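Local coordinates for hypothetical nigD-like protein (Bacteroides caccae, PDB 3QWN) that is a NigD-like protein, probably an immunity (antitoxin) protein, though its precise function is not established, at residues L12-T16 with L28-N32; V17-G23 with A46-S52. All blocks are in the same frame, centred on the assembly; numbering follows the deposited sequence.

Contact 1 (L12-T16 with L28-N32); sequences LEFVT and LIPDN
The Asp31 carboxylate lies beside the Phe14 backbone carbonyl and CB, not on the ring, with OD2 3.8 Å from Phe14 CB. The Phe14 ring leads away from Asp31 and meets Trp106 edge-to-face. Asp31 OD1 stands 3.5 Å from Phe14 O, but both are acceptors, and OD1 is instead held by a salt bridge to Arg54 and by a water. Next to them, the Glu13 carboxylate and the Asn32 amide are turned 61° apart; Glu13 OE1 is 4.0 Å from Asn32 ND2, too far for a hydrogen bond. Asn32 is poorly ordered, whereas Glu13 OE1 binds Tyr59 OH and a water. That water also donates to Phe14 O and accepts from Asp31 N. A second water joins Thr16 OG1, Ile29 O and Asp31 OD1. Thr16 and Ile29 form the hydrogen-bonded pair: Thr16 N gives to Ile29 O at 3.1 Å, and Ile29 N to Thr16 O at 2.7 Å. With CG anti to the backbone N (chi1 -180°), Leu28 turns CD1 to Val15 CG2, at 4.0 Å, and CD2 to Val15 CG1. Leu28 also reaches Ile72. This is an antiparallel beta hairpin, the first two strands of the closed sheet expected of an OB domain.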
loop_
_atom_site.group_PDB
_atom_site.type_symbol
_atom_site.label_atom_id
_atom_site.label_comp_id
_atom_site.label_asym_id
_atom_site.label_seq_id
_atom_site.Cartn_x
_atom_site.Cartn_y
_atom_site.Cartn_z
ATOM N N LEU A 12 -2.318 -4.129 13.045
ATOM C CA LEU A 12 -1.505 -3.117 12.377
ATOM C C LEU A 12 -2.335 -2.151 11.579
ATOM O O LEU A 12 -3.284 -2.550 10.925
ATOM C CB LEU A 12 -0.504 -3.807 11.445
ATOM C CG LEU A 12 0.595 -4.665 12.091
ATOM C CD1 LEU A 12 1.449 -5.296 11.017
ATOM C CD2 LEU A 12 1.491 -3.835 13.017
ATOM N N GLU A 13 -1.960 -0.893 11.596
ATOM C CA GLU A 13 -2.620 0.172 10.838
ATOM C C GLU A 13 -1.658 0.825 9.835
ATOM O O GLU A 13 -0.465 0.885 10.099
ATOM C CB GLU A 13 -3.091 1.268 11.791
ATOM C CG GLU A 13 -4.445 1.075 12.443
ATOM C CD GLU A 13 -4.853 2.255 13.314
ATOM O OE1 GLU A 13 -4.881 3.417 12.820
ATOM O OE2 GLU A 13 -5.077 2.008 14.523
ATOM N N PHE A 14 -2.190 1.351 8.726
ATOM C CA PHE A 14 -1.474 2.145 7.720
ATOM C C PHE A 14 -1.354 3.528 8.298
ATOM O O PHE A 14 -2.379 4.150 8.602
ATOM C CB PHE A 14 -2.269 2.179 6.366
ATOM C CG PHE A 14 -2.254 0.904 5.547
ATOM C CD1 PHE A 14 -2.985 -0.212 5.948
ATOM C CD2 PHE A 14 -1.498 0.815 4.380
ATOM C CE1 PHE A 14 -2.924 -1.407 5.216
ATOM C CE2 PHE A 14 -1.464 -0.371 3.634
ATOM C CZ PHE A 14 -2.197 -1.464 4.044
ATOM N N VAL A 15 -0.132 4.005 8.498
ATOM C CA VAL A 15 0.146 5.344 9.059
ATOM C C VAL A 15 1.335 5.938 8.326
ATOM O O VAL A 15 2.020 5.262 7.521
ATOM C CB VAL A 15 0.412 5.318 10.618
ATOM C CG1 VAL A 15 -0.793 4.797 11.418
ATOM C CG2 VAL A 15 1.693 4.551 10.981
ATOM N N THR A 16 1.589 7.210 8.628
ATOM C CA THR A 16 2.778 7.939 8.209
ATOM C C THR A 16 3.552 8.295 9.491
ATOM O O THR A 16 2.947 8.662 10.491
ATOM C CB THR A 16 2.429 9.151 7.339
ATOM O OG1 THR A 16 1.671 8.707 6.219
ATOM C CG2 THR A 16 3.665 9.871 6.826
ATOM N N LEU A 28 3.380 10.611 14.312
ATOM C CA LEU A 28 2.613 9.528 13.732
ATOM C C LEU A 28 1.348 10.165 13.185
ATOM O O LEU A 28 0.712 10.946 13.874
ATOM C CB LEU A 28 2.343 8.394 14.775
ATOM C CG LEU A 28 1.559 7.231 14.237
ATOM C CD1 LEU A 28 2.060 5.931 14.760
ATOM C CD2 LEU A 28 0.106 7.415 14.457
ATOM N N ILE A 29 1.023 9.909 11.925
ATOM C CA ILE A 29 -0.154 10.520 11.305
ATOM C C ILE A 29 -1.070 9.397 10.877
ATOM O O ILE A 29 -0.793 8.698 9.894
ATOM C CB ILE A 29 0.135 11.525 10.161
ATOM C CG1 ILE A 29 1.316 12.458 10.509
ATOM C CG2 ILE A 29 -1.132 12.313 9.831
ATOM C CD1 ILE A 29 1.843 13.138 9.408
ATOM N N PRO A 30 -2.141 9.165 11.673
ATOM C CA PRO A 30 -3.106 8.116 11.304
ATOM C C PRO A 30 -3.813 8.476 10.007
ATOM O O PRO A 30 -3.845 9.638 9.629
ATOM C CB PRO A 30 -4.093 8.101 12.483
ATOM C CG PRO A 30 -3.492 8.948 13.547
ATOM C CD PRO A 30 -2.602 9.924 12.858
ATOM N N ASP A 31 -4.369 7.489 9.318
ATOM C CA ASP A 31 -5.093 7.779 8.083
ATOM C C ASP A 31 -6.431 8.464 8.400
ATOM O O ASP A 31 -6.831 9.402 7.712
ATOM C CB ASP A 31 -5.302 6.473 7.300
ATOM C CG ASP A 31 -4.187 6.105 6.333
ATOM O OD1 ASP A 31 -3.107 6.750 6.388
ATOM O OD2 ASP A 31 -4.406 5.199 5.498
ATOM N N ASN A 32 -7.065 8.034 9.507
ATOM C CA ASN A 32 -8.374 8.463 10.010
ATOM C C ASN A 32 -8.358 9.778 10.835
ATOM O O ASN A 32 -9.405 10.412 10.946
ATOM C CB ASN A 32 -9.016 7.328 10.858
ATOM C CG ASN A 32 -8.098 6.590 11.853
ATOM O OD1 ASN A 32 -7.275 7.175 12.580
ATOM N ND2 ASN A 32 -8.273 5.277 11.953
HETATM O O HOH W 1 -4.372 4.683 10.558
HETATM O O HOH W 2 -1.239 8.748 6.862
#

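Contact 2 (V17-G23 with A46-S52); sequences VKAGTDG and AISPNTS
A surface loop of the OB domain docks here on the end of its first strand, where Lys18 and Ser52 form an antiparallel non-hydrogen-bonded pair. Residues 46-52 lead into strand 52-63, which pairs with strand 13-19 and closes the sheet. Ala19 N continues the ladder with a nearly straight bond to Thr51 O (3.0 Å, 170°). Beyond it both segments turn. Gly20 to Gly23 is a type I turn and Ser48 to Thr51 a type II turn, the latter braced by Thr51 OG1 giving to Ser48 O at 2.7 Å. Ile47 N bonds Gly23 O at 2.8 Å. At phi 91°, the carbonyl oxygens of Ile47 and Asp22 take the room a side chain on Gly23 would need. At the strand end, Ile47 CG1 packs on Ala19 CB at 3.4 Å; the Ile47 side chain also touches Ile25 and Arg53. Ile47 CG1 sits between the backbone N and carbonyl carbon (chi1 63°), which brings the branch up to Ala19. Pro49 CB rests 3.5 Å from Thr21 O. The Asn50 and Thr21 side chains lie alongside, pointing the same way, with Asn50 OD1 near Thr21 CG2. On the exposed face the extended Lys18 chain passes alongside Ser52 OG, with CG 3.3 Å from it. Two turns meet at Gly20 O, which takes Gly23 N (3.2 Å) and Asn50 N (3.0 Å) from opposite faces of its carbonyl plane.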
loop_
_atom_site.group_PDB
_atom_site.type_symbol
_atom_site.label_atom_id
_atom_site.label_comp_id
_atom_site.label_asym_id
_atom_site.label_seq_id
_atom_site.Cartn_x
_atom_site.Cartn_y
_atom_site.Cartn_z
ATOM N N VAL A 17 4.850 8.096 9.495
ATOM C CA VAL A 17 5.681 8.492 10.639
ATOM C C VAL A 17 6.701 9.510 10.150
ATOM O O VAL A 17 7.106 9.454 8.993
ATOM C CB VAL A 17 6.360 7.327 11.406
ATOM C CG1 VAL A 17 5.340 6.457 12.104
ATOM C CG2 VAL A 17 7.271 6.495 10.497
ATOM N N LYS A 18 7.094 10.448 11.021
ATOM C CA LYS A 18 8.136 11.437 10.762
ATOM C C LYS A 18 9.174 11.319 11.845
ATOM O O LYS A 18 8.845 11.046 13.015
ATOM C CB LYS A 18 7.607 12.887 10.699
ATOM C CG LYS A 18 6.328 13.065 9.889
ATOM C CD LYS A 18 6.080 14.507 9.463
ATOM C CE LYS A 18 4.918 14.505 8.479
ATOM N NZ LYS A 18 4.428 15.862 8.107
ATOM N N ALA A 19 10.437 11.488 11.428
ATOM C CA ALA A 19 11.630 11.529 12.240
ATOM C C ALA A 19 12.109 12.965 12.359
ATOM O O ALA A 19 11.852 13.803 11.478
ATOM C CB ALA A 19 12.719 10.672 11.629
ATOM N N GLY A 20 12.821 13.234 13.446
ATOM C CA GLY A 20 13.428 14.518 13.680
ATOM C C GLY A 20 14.898 14.400 13.355
ATOM O O GLY A 20 15.311 13.488 12.628
ATOM N N THR A 21 15.701 15.280 13.954
ATOM C CA THR A 21 17.103 15.438 13.633
ATOM C C THR A 21 17.979 14.236 13.969
ATOM O O THR A 21 19.042 14.095 13.338
ATOM C CB THR A 21 17.624 16.711 14.263
ATOM O OG1 THR A 21 17.552 16.610 15.685
ATOM C CG2 THR A 21 16.832 17.921 13.793
ATOM N N ASP A 22 17.535 13.360 14.914
ATOM C CA ASP A 22 18.340 12.209 15.325
ATOM C C ASP A 22 17.800 10.876 14.712
ATOM O O ASP A 22 18.369 9.812 14.979
ATOM C CB ASP A 22 18.428 12.147 16.856
ATOM C CG ASP A 22 17.109 11.902 17.573
ATOM O OD1 ASP A 22 16.043 11.957 16.905
ATOM O OD2 ASP A 22 17.133 11.679 18.804
ATOM N N GLY A 23 16.726 10.950 13.914
ATOM C CA GLY A 23 16.142 9.776 13.262
ATOM C C GLY A 23 15.044 9.075 14.034
ATOM O O GLY A 23 14.340 8.211 13.496
ATOM N N ALA A 46 14.621 3.923 14.179
ATOM C CA ALA A 46 15.363 5.056 13.670
ATOM C C ALA A 46 15.242 5.098 12.158
ATOM O O ALA A 46 15.640 4.143 11.497
ATOM C CB ALA A 46 16.824 4.930 14.087
ATOM N N ILE A 47 14.656 6.157 11.599
ATOM C CA ILE A 47 14.650 6.288 10.136
ATOM C C ILE A 47 15.658 7.438 9.783
ATOM O O ILE A 47 16.413 7.890 10.658
ATOM C CB ILE A 47 13.240 6.434 9.530
ATOM C CG1 ILE A 47 12.545 7.725 10.018
ATOM C CG2 ILE A 47 12.405 5.164 9.788
ATOM C CD1 ILE A 47 11.296 8.163 9.253
ATOM N N SER A 48 15.759 7.814 8.497
ATOM C CA SER A 48 16.661 8.874 8.060
ATOM C C SER A 48 16.227 10.205 8.684
ATOM O O SER A 48 15.024 10.528 8.693
ATOM C CB SER A 48 16.697 8.965 6.536
ATOM O OG SER A 48 17.700 9.892 6.139
ATOM N N PRO A 49 17.191 10.985 9.222
ATOM C CA PRO A 49 16.826 12.248 9.891
ATOM C C PRO A 49 15.943 13.171 9.050
ATOM O O PRO A 49 16.210 13.398 7.854
ATOM C CB PRO A 49 18.190 12.898 10.180
ATOM C CG PRO A 49 19.096 11.727 10.358
ATOM C CD PRO A 49 18.657 10.753 9.301
ATOM N N ASN A 50 14.871 13.675 9.689
ATOM C CA ASN A 50 13.949 14.630 9.097
ATOM C C ASN A 50 13.290 14.095 7.825
ATOM O O ASN A 50 13.197 14.820 6.826
ATOM C CB ASN A 50 14.668 15.966 8.799
ATOM C CG ASN A 50 15.140 16.713 10.017
ATOM O OD1 ASN A 50 14.421 16.903 11.010
ATOM N ND2 ASN A 50 16.339 17.228 9.926
ATOM N N THR A 51 12.818 12.822 7.860
ATOM C CA THR A 51 12.085 12.222 6.736
ATOM C C THR A 51 10.768 11.700 7.236
ATOM O O THR A 51 10.562 11.589 8.446
ATOM C CB THR A 51 12.889 11.117 6.019
ATOM O OG1 THR A 51 13.109 9.998 6.892
ATOM C CG2 THR A 51 14.208 11.626 5.420
ATOM N N SER A 52 9.871 11.388 6.286
ATOM C CA SER A 52 8.565 10.738 6.484
ATOM C C SER A 52 8.545 9.422 5.767
ATOM O O SER A 52 9.084 9.299 4.660
ATOM C CB SER A 52 7.415 11.595 5.970
ATOM O OG SER A 52 7.275 12.755 6.768
#

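Overall arrangement
From the N terminus the chain runs along strand 13-19, whose first half belongs to contact 1 and whose end, with the turn after it, belongs to contact 2. It then returns along strand 25-30, and contact 1 closes this short hairpin loop. After strand 36-41 the chain comes back through residues 46-52, and contact 2 closes the longer loop. The two contacts cross, because their segments alternate along the chain. Strand 13-19 thus has strand 25-30 on one edge and strand 52-63 on the other. The centres of the contacts lie about 16 Å apart, yet they touch: Ile29 CD1 packs on Lys18 CE at 3.5 Å. Both contacts fall within the N-terminal OB domain.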